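Local coordinates for CCMAN5 (Cellulosimicrobium cellulans, PDB 2XSG), which probably hydrolyses alpha-mannosidic linkages as a family 92 glycoside hydrolase, an activity that enables mannose-6-phosphate modification of lysosomal enzymes made in yeast, at residues S523-A527 and G537-Q541; H526-E530 and R622-G627; L254-S258 and G330-G334; A140-S144 and N324-T328; P131-A136 and R148-P152. All blocks are in the same frame, centred on the assembly; numbering follows the deposited sequence.

Contact 1: residues S523-A527 and G537-Q541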
# COMPACT_ATOMS: atom_id res chain seq x y z
N SER A 523 0.23 -28.10 -22.01
CA SER A 523 1.07 -27.23 -22.82
C SER A 523 0.96 -25.77 -22.36
O SER A 523 -0.15 -25.28 -22.14
CB SER A 523 0.67 -27.37 -24.30
OG SER A 523 1.18 -26.30 -25.08
N ALA A 524 2.09 -25.08 -22.24
CA ALA A 524 2.09 -23.67 -21.80
C ALA A 524 3.40 -22.96 -22.15
O ALA A 524 4.47 -23.53 -21.99
CB ALA A 524 1.85 -23.61 -20.29
N ASP A 525 3.31 -21.73 -22.66
CA ASP A 525 4.47 -20.84 -22.76
C ASP A 525 4.72 -20.25 -21.37
O ASP A 525 3.90 -19.47 -20.86
CB ASP A 525 4.19 -19.72 -23.79
CG ASP A 525 5.32 -18.68 -23.89
OD1 ASP A 525 6.36 -18.79 -23.24
OD2 ASP A 525 5.14 -17.69 -24.62
N HIS A 526 5.85 -20.61 -20.76
CA HIS A 526 6.14 -20.22 -19.38
C HIS A 526 6.44 -18.71 -19.22
O HIS A 526 6.51 -18.18 -18.09
CB HIS A 526 7.31 -21.06 -18.83
CG HIS A 526 6.95 -22.50 -18.58
ND1 HIS A 526 6.85 -23.44 -19.59
CD2 HIS A 526 6.68 -23.16 -17.43
CE1 HIS A 526 6.53 -24.61 -19.07
NE2 HIS A 526 6.41 -24.47 -17.76
N ALA A 527 6.62 -18.02 -20.35
CA ALA A 527 6.92 -16.59 -20.33
C ALA A 527 5.72 -15.74 -20.74
O ALA A 527 5.80 -14.51 -20.76
CB ALA A 527 8.12 -16.30 -21.22
N GLY A 537 0.48 -12.52 -14.07
CA GLY A 537 1.86 -12.99 -14.22
C GLY A 537 2.05 -14.21 -15.09
O GLY A 537 1.10 -14.72 -15.71
N THR A 538 3.30 -14.69 -15.12
CA THR A 538 3.72 -15.79 -15.97
C THR A 538 4.13 -16.96 -15.09
O THR A 538 4.37 -16.79 -13.88
CB THR A 538 4.96 -15.41 -16.82
OG1 THR A 538 6.10 -15.35 -15.97
CG2 THR A 538 4.78 -14.07 -17.53
N LEU A 539 4.25 -18.14 -15.70
CA LEU A 539 4.74 -19.32 -14.98
C LEU A 539 6.15 -19.13 -14.39
O LEU A 539 6.39 -19.49 -13.24
CB LEU A 539 4.63 -20.58 -15.84
CG LEU A 539 3.18 -21.02 -16.08
CD1 LEU A 539 3.05 -21.86 -17.32
CD2 LEU A 539 2.58 -21.74 -14.87
N TRP A 540 7.08 -18.53 -15.15
CA TRP A 540 8.41 -18.21 -14.61
C TRP A 540 8.34 -17.35 -13.35
O TRP A 540 9.15 -17.52 -12.43
CB TRP A 540 9.26 -17.49 -15.64
CG TRP A 540 10.01 -18.37 -16.59
CD1 TRP A 540 9.65 -18.69 -17.85
CD2 TRP A 540 11.26 -19.02 -16.35
NE1 TRP A 540 10.59 -19.52 -18.42
CE2 TRP A 540 11.59 -19.73 -17.52
CE3 TRP A 540 12.13 -19.09 -15.25
CZ2 TRP A 540 12.76 -20.49 -17.63
CZ3 TRP A 540 13.30 -19.84 -15.37
CH2 TRP A 540 13.60 -20.53 -16.55
N GLN A 541 7.38 -16.43 -13.31
CA GLN A 541 7.24 -15.50 -12.18
C GLN A 541 6.57 -16.20 -10.98
O GLN A 541 7.04 -16.11 -9.84
CB GLN A 541 6.47 -14.25 -12.63
CG GLN A 541 7.27 -13.38 -13.64
CD GLN A 541 6.40 -12.44 -14.47
OE1 GLN A 541 5.18 -12.36 -14.28
NE2 GLN A 541 7.04 -11.71 -15.41
O HOH W 1 3.17 -18.37 -18.47
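Leu539 lays its CD1 methyl over one face of the His526 imidazole, 4.2 Å from CD1 to the ring centroid and 26° off the ring normal, which defines a CH-pi contact. Further back along the same side chain, Leu539 CB comes to 3.7 Å from His526 CD2. The CD1 methyl also meets Ala524 CB at 3.7 Å and so joins two residues of the loop. With CG of His526 anti to the carbonyl carbon (chi1 -71°), the ring is placed where Leu539 CD1 can lie over it. His526 CB rests against the five-membered part of the Trp540 indole, 3.5 Å from Trp540 CD1. The far ring nitrogen, NE2, is engaged by Thr513.

Alongside this packing, the loop backbone meets the start of helix 539-542. Trp540 N donates to His526 O over 3.0 Å, almost straight at 170° and in the carbonyl plane. Water 1 accepts from Leu539 N and donates to Asp525 O. Thr538 occupies the N-cap and forms a capping box with Gln541: Gln541 N donates to Thr538 OG1 at 3.1 Å, and Thr538 N to Gln541 OE1. An Asx turn, Ala527 N to Asp525 OD1, shapes the loop.

Three successive N-H groups of the helix start are thus met by three different acceptors, a water, a loop carbonyl and a threonine hydroxyl; the helix end would probably polarise the His526 carbonyl in return.

Contact 2: residues H526-E530 and R622-G627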
# COMPACT_ATOMS: atom_id res chain seq x y z
N HIS A 526 5.85 -20.61 -20.76
CA HIS A 526 6.14 -20.22 -19.38
C HIS A 526 6.44 -18.71 -19.22
O HIS A 526 6.51 -18.18 -18.09
CB HIS A 526 7.31 -21.06 -18.83
CG HIS A 526 6.95 -22.50 -18.58
ND1 HIS A 526 6.85 -23.44 -19.59
CD2 HIS A 526 6.68 -23.16 -17.43
CE1 HIS A 526 6.53 -24.61 -19.07
NE2 HIS A 526 6.41 -24.47 -17.76
N ALA A 527 6.62 -18.02 -20.35
CA ALA A 527 6.92 -16.59 -20.33
C ALA A 527 5.72 -15.74 -20.74
O ALA A 527 5.80 -14.51 -20.76
CB ALA A 527 8.12 -16.30 -21.22
N LYS A 528 4.60 -16.39 -21.07
CA LYS A 528 3.41 -15.67 -21.52
C LYS A 528 2.61 -15.15 -20.34
O LYS A 528 2.22 -15.92 -19.47
CB LYS A 528 2.52 -16.56 -22.39
CG LYS A 528 1.21 -15.86 -22.76
CD LYS A 528 0.43 -16.57 -23.83
CE LYS A 528 -0.85 -15.79 -24.13
NZ LYS A 528 -1.86 -16.67 -24.79
N PHE A 529 2.33 -13.85 -20.33
CA PHE A 529 1.52 -13.21 -19.30
C PHE A 529 0.11 -13.81 -19.26
O PHE A 529 -0.57 -13.92 -20.29
CB PHE A 529 1.46 -11.69 -19.55
CG PHE A 529 0.85 -10.88 -18.43
CD1 PHE A 529 1.58 -10.58 -17.28
CD2 PHE A 529 -0.44 -10.37 -18.55
CE1 PHE A 529 1.02 -9.78 -16.25
CE2 PHE A 529 -1.02 -9.59 -17.53
CZ PHE A 529 -0.29 -9.30 -16.39
N GLU A 530 -0.30 -14.24 -18.07
CA GLU A 530 -1.62 -14.83 -17.82
C GLU A 530 -1.98 -16.11 -18.60
O GLU A 530 -3.15 -16.40 -18.81
CB GLU A 530 -2.71 -13.75 -17.89
CG GLU A 530 -2.54 -12.75 -16.77
CD GLU A 530 -3.66 -11.73 -16.66
OE1 GLU A 530 -4.19 -11.34 -17.71
OE2 GLU A 530 -3.98 -11.32 -15.52
N ARG A 622 10.42 -5.96 -19.49
CA ARG A 622 9.62 -6.68 -20.46
C ARG A 622 8.13 -6.64 -20.12
O ARG A 622 7.28 -6.55 -21.01
CB ARG A 622 10.10 -8.14 -20.60
CG ARG A 622 9.19 -9.00 -21.51
CD ARG A 622 9.74 -10.40 -21.77
NE ARG A 622 8.75 -11.21 -22.51
CZ ARG A 622 8.91 -12.49 -22.86
NH1 ARG A 622 10.02 -13.15 -22.58
NH2 ARG A 622 7.93 -13.11 -23.50
N TYR A 623 7.82 -6.69 -18.83
CA TYR A 623 6.43 -6.84 -18.41
C TYR A 623 5.81 -5.61 -17.73
O TYR A 623 6.45 -4.92 -16.94
CB TYR A 623 6.29 -8.05 -17.49
CG TYR A 623 6.67 -9.38 -18.15
CD1 TYR A 623 7.95 -9.91 -17.98
CD2 TYR A 623 5.75 -10.11 -18.88
CE1 TYR A 623 8.30 -11.14 -18.55
CE2 TYR A 623 6.10 -11.33 -19.47
CZ TYR A 623 7.37 -11.83 -19.29
OH TYR A 623 7.73 -13.04 -19.85
N ILE A 624 4.54 -5.36 -18.06
CA ILE A 624 3.67 -4.42 -17.32
C ILE A 624 2.80 -5.25 -16.38
O ILE A 624 2.96 -6.47 -16.31
CB ILE A 624 2.82 -3.50 -18.27
CG1 ILE A 624 2.14 -4.31 -19.38
CG2 ILE A 624 3.71 -2.39 -18.86
CD1 ILE A 624 1.14 -3.52 -20.23
N ALA A 625 1.91 -4.61 -15.63
CA ALA A 625 1.16 -5.29 -14.57
C ALA A 625 -0.21 -5.77 -15.02
O ALA A 625 -0.92 -6.40 -14.25
CB ALA A 625 1.05 -4.41 -13.33
N THR A 626 -0.56 -5.47 -16.27
CA THR A 626 -1.87 -5.83 -16.82
C THR A 626 -1.72 -6.04 -18.33
O THR A 626 -0.64 -5.81 -18.88
CB THR A 626 -2.95 -4.76 -16.47
OG1 THR A 626 -4.24 -5.29 -16.78
CG2 THR A 626 -2.72 -3.44 -17.26
N GLY A 627 -2.77 -6.51 -18.99
CA GLY A 627 -2.71 -6.85 -20.42
C GLY A 627 -2.11 -5.77 -21.30
O GLY A 627 -1.21 -6.03 -22.10
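Between 526-530 and 622-627 the nearest CA atoms, those of Phe529 and Gly627, remain 7.7 Å apart, so side chains bridge a loop to the end of strand 618-623. That strand lies at the outside of a three-stranded antiparallel sheet in the family 92 catalytic region.

The hydroxyl of Tyr623 gives the polar link: OH donates to Ala527 O at 2.6 Å, in the carbonyl plane and on a lone pair, with a C=O...donor angle of 127°. Arg622 lays one guanidinium face under this hydroxyl, with Tyr623 OH 3.3 Å above the centre of the plane, while its charge is paired with Glu638. A phenylalanine in place of Tyr623 would probably leave the Ala527 carbonyl without this donor and the guanidinium face without its hydroxyl neighbour.

Phe529 turns its CG anti to the backbone N (chi1 -170°), which carries the ring toward the bend at 624-627, where the Ala625 side chain is about 5 Å from the bound calcium ion. The ring meets backbone there: CE1 is 3.8 Å from Ile624 O, CE2 is 3.7 Å from Thr626 C, and at its edge CZ comes 3.7 Å from Ala625 O.

Contact 3: residues L254-S258 and G330-G334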
# COMPACT_ATOMS: atom_id res chain seq x y z
N LEU A 254 -13.97 12.11 10.61
CA LEU A 254 -14.55 10.81 10.21
C LEU A 254 -14.50 9.78 11.34
O LEU A 254 -13.55 9.72 12.11
CB LEU A 254 -13.79 10.23 9.00
CG LEU A 254 -13.66 11.11 7.76
CD1 LEU A 254 -12.58 10.64 6.75
CD2 LEU A 254 -15.02 11.21 7.08
N SER A 255 -15.52 8.94 11.41
CA SER A 255 -15.55 7.86 12.40
C SER A 255 -16.28 6.68 11.81
O SER A 255 -17.34 6.85 11.22
CB SER A 255 -16.26 8.31 13.69
OG SER A 255 -16.40 7.24 14.62
N PRO A 256 -15.71 5.47 11.97
CA PRO A 256 -16.40 4.25 11.60
C PRO A 256 -17.52 3.90 12.58
O PRO A 256 -18.30 2.96 12.33
CB PRO A 256 -15.29 3.19 11.65
CG PRO A 256 -13.98 3.98 11.67
CD PRO A 256 -14.35 5.19 12.45
N VAL A 257 -17.61 4.65 13.68
CA VAL A 257 -18.51 4.29 14.78
C VAL A 257 -19.85 5.04 14.75
O VAL A 257 -20.92 4.41 14.81
CB VAL A 257 -17.80 4.50 16.14
CG1 VAL A 257 -18.77 4.40 17.32
CG2 VAL A 257 -16.65 3.50 16.29
N SER A 258 -19.81 6.37 14.71
CA SER A 258 -21.04 7.16 14.71
C SER A 258 -20.75 8.61 14.49
O SER A 258 -19.59 9.05 14.54
CB SER A 258 -21.81 6.99 16.04
OG SER A 258 -21.18 7.67 17.13
N GLY A 330 -11.22 4.71 22.03
CA GLY A 330 -10.69 3.35 21.98
C GLY A 330 -11.66 2.28 21.48
O GLY A 330 -11.54 1.12 21.85
N THR A 331 -12.63 2.68 20.65
CA THR A 331 -13.59 1.75 20.07
C THR A 331 -13.46 1.64 18.54
O THR A 331 -12.88 2.51 17.90
CB THR A 331 -15.05 2.11 20.42
OG1 THR A 331 -15.41 3.37 19.84
CG2 THR A 331 -15.26 2.19 21.94
N TYR A 332 -14.01 0.58 17.97
CA TYR A 332 -14.01 0.36 16.53
C TYR A 332 -15.34 -0.30 16.13
O TYR A 332 -16.09 -0.75 16.99
CB TYR A 332 -12.79 -0.50 16.14
CG TYR A 332 -12.93 -1.99 16.42
CD1 TYR A 332 -12.59 -2.54 17.66
CD2 TYR A 332 -13.40 -2.85 15.42
CE1 TYR A 332 -12.73 -3.94 17.90
CE2 TYR A 332 -13.53 -4.22 15.65
CZ TYR A 332 -13.20 -4.76 16.89
OH TYR A 332 -13.36 -6.14 17.08
N ARG A 333 -15.65 -0.34 14.84
CA ARG A 333 -16.84 -1.06 14.42
C ARG A 333 -16.47 -2.36 13.76
O ARG A 333 -15.61 -2.41 12.89
CB ARG A 333 -17.75 -0.24 13.49
CG ARG A 333 -18.95 -1.08 13.00
CD ARG A 333 -20.03 -0.27 12.34
NE ARG A 333 -19.43 0.71 11.46
CZ ARG A 333 -19.14 0.53 10.18
NH1 ARG A 333 -19.43 -0.61 9.56
NH2 ARG A 333 -18.57 1.53 9.53
N GLY A 334 -17.12 -3.43 14.19
CA GLY A 334 -16.82 -4.76 13.72
C GLY A 334 -17.67 -5.10 12.51
O GLY A 334 -18.69 -4.46 12.27
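Arg333 reaches Pro256 O with two nitrogens of one guanidinium edge. The NE bond is the stronger, 2.7 Å from NE to Pro256 O with 159° at the hydrogen; NE sits nearly on the extension of the C=O bond, and the oxygen lies close to the guanidinium plane. NH2 adds a weak bond to the same Pro256 O at 3.2 Å. A bend at chi3 (43°) turns NE to the CB side of the chain, toward the oxygen that Arg333 CB also approaches, at 3.4 Å. With a leucine at Arg333, the Pro256 carbonyl would probably be left without either N-H donor, and the turn would keep only its apolar contacts with strand 331-333.

The acceptor belongs to a constrained bend. Ser255 OG takes the N-H of Val257 at 3.0 Å, an ST turn, and Ser258 then caps helix 259-270 through the N-H of Gln261.

Packing lies farther out. Val257 CG2 meets Thr331 OG1 at 3.8 Å, the two side chains crossing at about a right angle. The same Val257 CG2 is 4.0 Å from Tyr332 C. The Thr331 hydroxyl is itself bonded to Ser327, and Val339 of the partner strand touches both Val257 and Thr331.

The arrangement is a strand-to-helix connection, made of an ST turn and a serine N-cap, held against a short antiparallel strand pair, 331-333 with 339-341.

Contact 4: residues A140-S144 and N324-T328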
# COMPACT_ATOMS: atom_id res chain seq x y z
N ALA A 140 -4.28 17.74 7.62
CA ALA A 140 -4.95 16.58 8.21
C ALA A 140 -4.39 16.18 9.56
O ALA A 140 -3.19 16.29 9.79
CB ALA A 140 -4.87 15.37 7.27
N ALA A 141 -5.28 15.71 10.44
CA ALA A 141 -4.90 14.90 11.59
C ALA A 141 -5.39 13.49 11.28
O ALA A 141 -5.97 13.28 10.22
CB ALA A 141 -5.53 15.43 12.87
N THR A 142 -5.17 12.55 12.21
CA THR A 142 -5.53 11.13 12.04
C THR A 142 -6.94 10.96 11.47
O THR A 142 -7.14 10.24 10.47
CB THR A 142 -5.41 10.34 13.39
OG1 THR A 142 -4.09 10.51 13.93
CG2 THR A 142 -5.68 8.85 13.21
N ARG A 143 -7.91 11.63 12.10
CA ARG A 143 -9.32 11.43 11.76
C ARG A 143 -9.95 12.64 11.08
O ARG A 143 -11.12 12.59 10.70
CB ARG A 143 -10.13 11.06 13.01
CG ARG A 143 -9.64 9.80 13.73
CD ARG A 143 -10.21 9.63 15.16
NE ARG A 143 -9.54 8.50 15.80
CZ ARG A 143 -8.35 8.52 16.38
NH1 ARG A 143 -7.86 7.40 16.90
NH2 ARG A 143 -7.65 9.66 16.46
N SER A 144 -9.18 13.73 10.92
CA SER A 144 -9.76 15.01 10.54
C SER A 144 -9.08 15.67 9.35
O SER A 144 -7.87 15.55 9.15
CB SER A 144 -9.69 16.01 11.70
OG SER A 144 -10.33 15.53 12.85
N ASN A 324 -5.70 3.83 10.60
CA ASN A 324 -6.25 3.86 11.96
C ASN A 324 -7.78 3.89 11.84
O ASN A 324 -8.35 4.87 11.34
CB ASN A 324 -5.70 5.09 12.71
CG ASN A 324 -6.05 5.10 14.20
OD1 ASN A 324 -7.10 4.60 14.63
ND2 ASN A 324 -5.19 5.74 14.99
N ALA A 325 -8.43 2.80 12.24
CA ALA A 325 -9.89 2.67 12.25
C ALA A 325 -10.48 2.69 13.68
O ALA A 325 -11.58 2.17 13.91
CB ALA A 325 -10.31 1.41 11.53
N THR A 326 -9.76 3.32 14.60
CA THR A 326 -10.13 3.43 16.02
C THR A 326 -10.54 4.86 16.40
O THR A 326 -9.92 5.83 15.96
CB THR A 326 -8.93 3.01 16.93
OG1 THR A 326 -8.47 1.71 16.52
CG2 THR A 326 -9.28 2.98 18.43
N SER A 327 -11.57 4.97 17.23
CA SER A 327 -12.02 6.25 17.77
C SER A 327 -11.08 6.75 18.86
O SER A 327 -10.24 5.99 19.34
CB SER A 327 -13.42 6.11 18.34
OG SER A 327 -13.43 5.34 19.54
N THR A 328 -11.23 8.02 19.25
CA THR A 328 -10.46 8.57 20.38
C THR A 328 -10.89 7.96 21.72
O THR A 328 -10.19 8.10 22.73
CB THR A 328 -10.51 10.13 20.43
OG1 THR A 328 -11.87 10.57 20.58
CG2 THR A 328 -9.91 10.72 19.17
O HOH W 2 -5.66 5.70 17.93
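Arg143 grips Thr326 O side-on, NE at 2.7 Å and NH1 at 2.8 Å from the one oxygen. The acceptor lies 5° out of the guanidinium plane in both bonds. It is used unequally: NE approaches in the carbonyl plane, whereas NH1 stands above it. From CG to NE the arginine chain is extended, which carries the charged group across to 324-328.

Two methyl groups pack on opposite faces of the guanidinium, Thr328 CG2 3.6 Å above the plane and Thr142 CG2 on the other side, both offset toward the rim. Thr142 CG2 also meets Asn324 ND2 at 3.6 Å. The remaining terminal nitrogen, NH2, forms a salt bridge with Glu269, so both the charge and the edge of the group have partners. Thr328 turns its hydroxyl to Asp265 and leaves the methyl for the arginine.

Toward Asn324 the fit is looser. The amide stands 74° to the guanidinium, and water 2 spans the two groups, accepting from Asn324 ND2 at 3.0 Å and, weakly, from Arg143 NH1. The other end of the amide is firmly used: Asn324 OD1 accepts from Thr326 N at 3.0 Å, closing an Asx turn that holds the N-H of the residue whose carbonyl Arg143 grips.

Ala141 N donates to Ser144 O, with a weak return bond, so Thr142 and Arg143 form the tight turn of hairpin 133-150. The contact is thus a hairpin tip docked on an Asx-turn loop, where the N-terminal beta region of family 92 meets the catalytic region.

Contact 5: residues P131-A136 and R148-P152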
# COMPACT_ATOMS: atom_id res chain seq x y z
N PRO A 131 -12.63 36.63 -12.32
CA PRO A 131 -11.42 37.30 -11.82
C PRO A 131 -11.02 36.86 -10.42
O PRO A 131 -11.89 36.59 -9.57
CB PRO A 131 -11.83 38.79 -11.77
CG PRO A 131 -13.28 38.85 -12.18
CD PRO A 131 -13.52 37.61 -12.98
N GLY A 132 -9.72 36.74 -10.20
CA GLY A 132 -9.19 36.49 -8.87
C GLY A 132 -8.91 35.03 -8.53
O GLY A 132 -9.14 34.13 -9.33
N THR A 133 -8.44 34.81 -7.30
CA THR A 133 -7.94 33.51 -6.90
C THR A 133 -8.57 33.04 -5.60
O THR A 133 -8.70 33.83 -4.65
CB THR A 133 -6.39 33.55 -6.83
OG1 THR A 133 -5.89 33.74 -8.17
CG2 THR A 133 -5.79 32.27 -6.28
N ILE A 134 -9.02 31.79 -5.57
CA ILE A 134 -9.41 31.17 -4.32
C ILE A 134 -8.18 30.41 -3.80
O ILE A 134 -7.78 29.39 -4.38
CB ILE A 134 -10.61 30.20 -4.47
CG1 ILE A 134 -11.84 30.91 -5.07
CG2 ILE A 134 -10.94 29.56 -3.13
CD1 ILE A 134 -12.93 29.94 -5.56
N GLU A 135 -7.58 30.93 -2.74
CA GLU A 135 -6.39 30.31 -2.16
C GLU A 135 -6.90 29.22 -1.23
O GLU A 135 -7.63 29.50 -0.30
CB GLU A 135 -5.53 31.33 -1.39
CG GLU A 135 -4.93 32.47 -2.26
CD GLU A 135 -3.73 32.05 -3.11
OE1 GLU A 135 -3.35 30.85 -3.14
OE2 GLU A 135 -3.15 32.94 -3.77
N ALA A 136 -6.53 27.98 -1.51
CA ALA A 136 -7.00 26.85 -0.74
C ALA A 136 -5.84 26.22 0.01
O ALA A 136 -4.81 25.90 -0.57
CB ALA A 136 -7.66 25.85 -1.63
N ARG A 148 -8.67 25.88 5.06
CA ARG A 148 -8.66 27.35 5.11
C ARG A 148 -8.67 27.93 3.69
O ARG A 148 -7.76 27.65 2.89
CB ARG A 148 -7.44 27.87 5.88
CG ARG A 148 -7.43 29.39 6.05
CD ARG A 148 -6.34 29.82 6.99
NE ARG A 148 -5.01 29.37 6.55
CZ ARG A 148 -3.96 29.29 7.35
NH1 ARG A 148 -4.09 29.63 8.64
NH2 ARG A 148 -2.79 28.88 6.89
N TYR A 149 -9.69 28.74 3.39
CA TYR A 149 -9.88 29.34 2.06
C TYR A 149 -9.85 30.86 2.11
O TYR A 149 -10.42 31.47 3.03
CB TYR A 149 -11.24 28.91 1.46
CG TYR A 149 -11.34 27.44 1.21
CD1 TYR A 149 -12.04 26.62 2.09
CD2 TYR A 149 -10.74 26.86 0.09
CE1 TYR A 149 -12.14 25.25 1.86
CE2 TYR A 149 -10.83 25.50 -0.14
CZ TYR A 149 -11.52 24.70 0.75
OH TYR A 149 -11.62 23.35 0.54
N ALA A 150 -9.18 31.47 1.14
CA ALA A 150 -9.25 32.92 0.95
C ALA A 150 -9.89 33.26 -0.38
O ALA A 150 -9.32 32.97 -1.42
CB ALA A 150 -7.84 33.56 1.04
N PHE A 151 -11.07 33.88 -0.36
CA PHE A 151 -11.80 34.24 -1.58
C PHE A 151 -11.52 35.68 -1.99
O PHE A 151 -11.19 36.49 -1.14
CB PHE A 151 -13.31 34.09 -1.35
CG PHE A 151 -13.78 32.66 -1.29
CD1 PHE A 151 -13.54 31.88 -0.17
CD2 PHE A 151 -14.50 32.11 -2.35
CE1 PHE A 151 -14.00 30.56 -0.10
CE2 PHE A 151 -14.96 30.80 -2.29
CZ PHE A 151 -14.71 30.02 -1.17
N PRO A 152 -11.66 36.02 -3.29
CA PRO A 152 -11.37 37.43 -3.63
C PRO A 152 -12.31 38.40 -2.91
O PRO A 152 -13.48 38.08 -2.67
CB PRO A 152 -11.60 37.48 -5.15
CG PRO A 152 -11.39 36.04 -5.62
CD PRO A 152 -11.93 35.20 -4.49
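Glu135 O accepts from Ala150 N over 2.9 Å with 164° at the hydrogen, and Tyr149 CA approaches the same oxygen at 3.3 Å in a CA-H...O contact. The return bond, Glu135 N to Ala150 O at 3.0 Å, makes Glu135 and Ala150 an antiparallel hydrogen-bonded pair, while Ala136 and Tyr149 form the next, non-hydrogen-bonded one. Strands 133-136 and 148-150 run nearly antiparallel.

On the face of Ala136 and Tyr149, Ala136 CB touches Tyr149 CE2 at 3.5 Å. Ile134 lies alongside Phe151, both pointing the same way: CG2 sits over the ring centre, 4.2 Å from the centroid and 8° off the normal, a CH-pi contact that its position anti to the backbone N (chi1 -57° for CG1) allows. Toward the open end of the hairpin, Pro152 CD comes to 3.5 Å from Thr133 O. At Gly132 a CB would run into Pro152 CG, and at these backbone angles it would also be jammed against Pro131 O, which calls for glycine.

Strand 133-140 is flanked by 112-121 and strand 144-150 by 248-255, so the hairpin lies inside a large antiparallel sheet, with Phe62 and Pro83 of strands 58-63 and 80-84 packing on Tyr149.

In the fold
From the N terminus, contact 5 comes first, closing the hairpin of strands 133-140 and 144-150. Contact 4 opens at the tip of that hairpin, before contact 5 has closed, and ends at 324-328, so the two cross. Contact 3 opens at 254-258, inside the span of contact 4, and closes just beyond it at 330-334; these two also cross, touching through Leu254 N and Arg143 O, 2.9 Å apart. Both tie the N-terminal sheet to the early catalytic region. On the other side of the chain's centre from contacts 3 and 4, contacts 1 and 2 share His526 and Ala527: contact 1 closes a short loop onto helix 539-542, contact 2 a longer one onto strand 618-623.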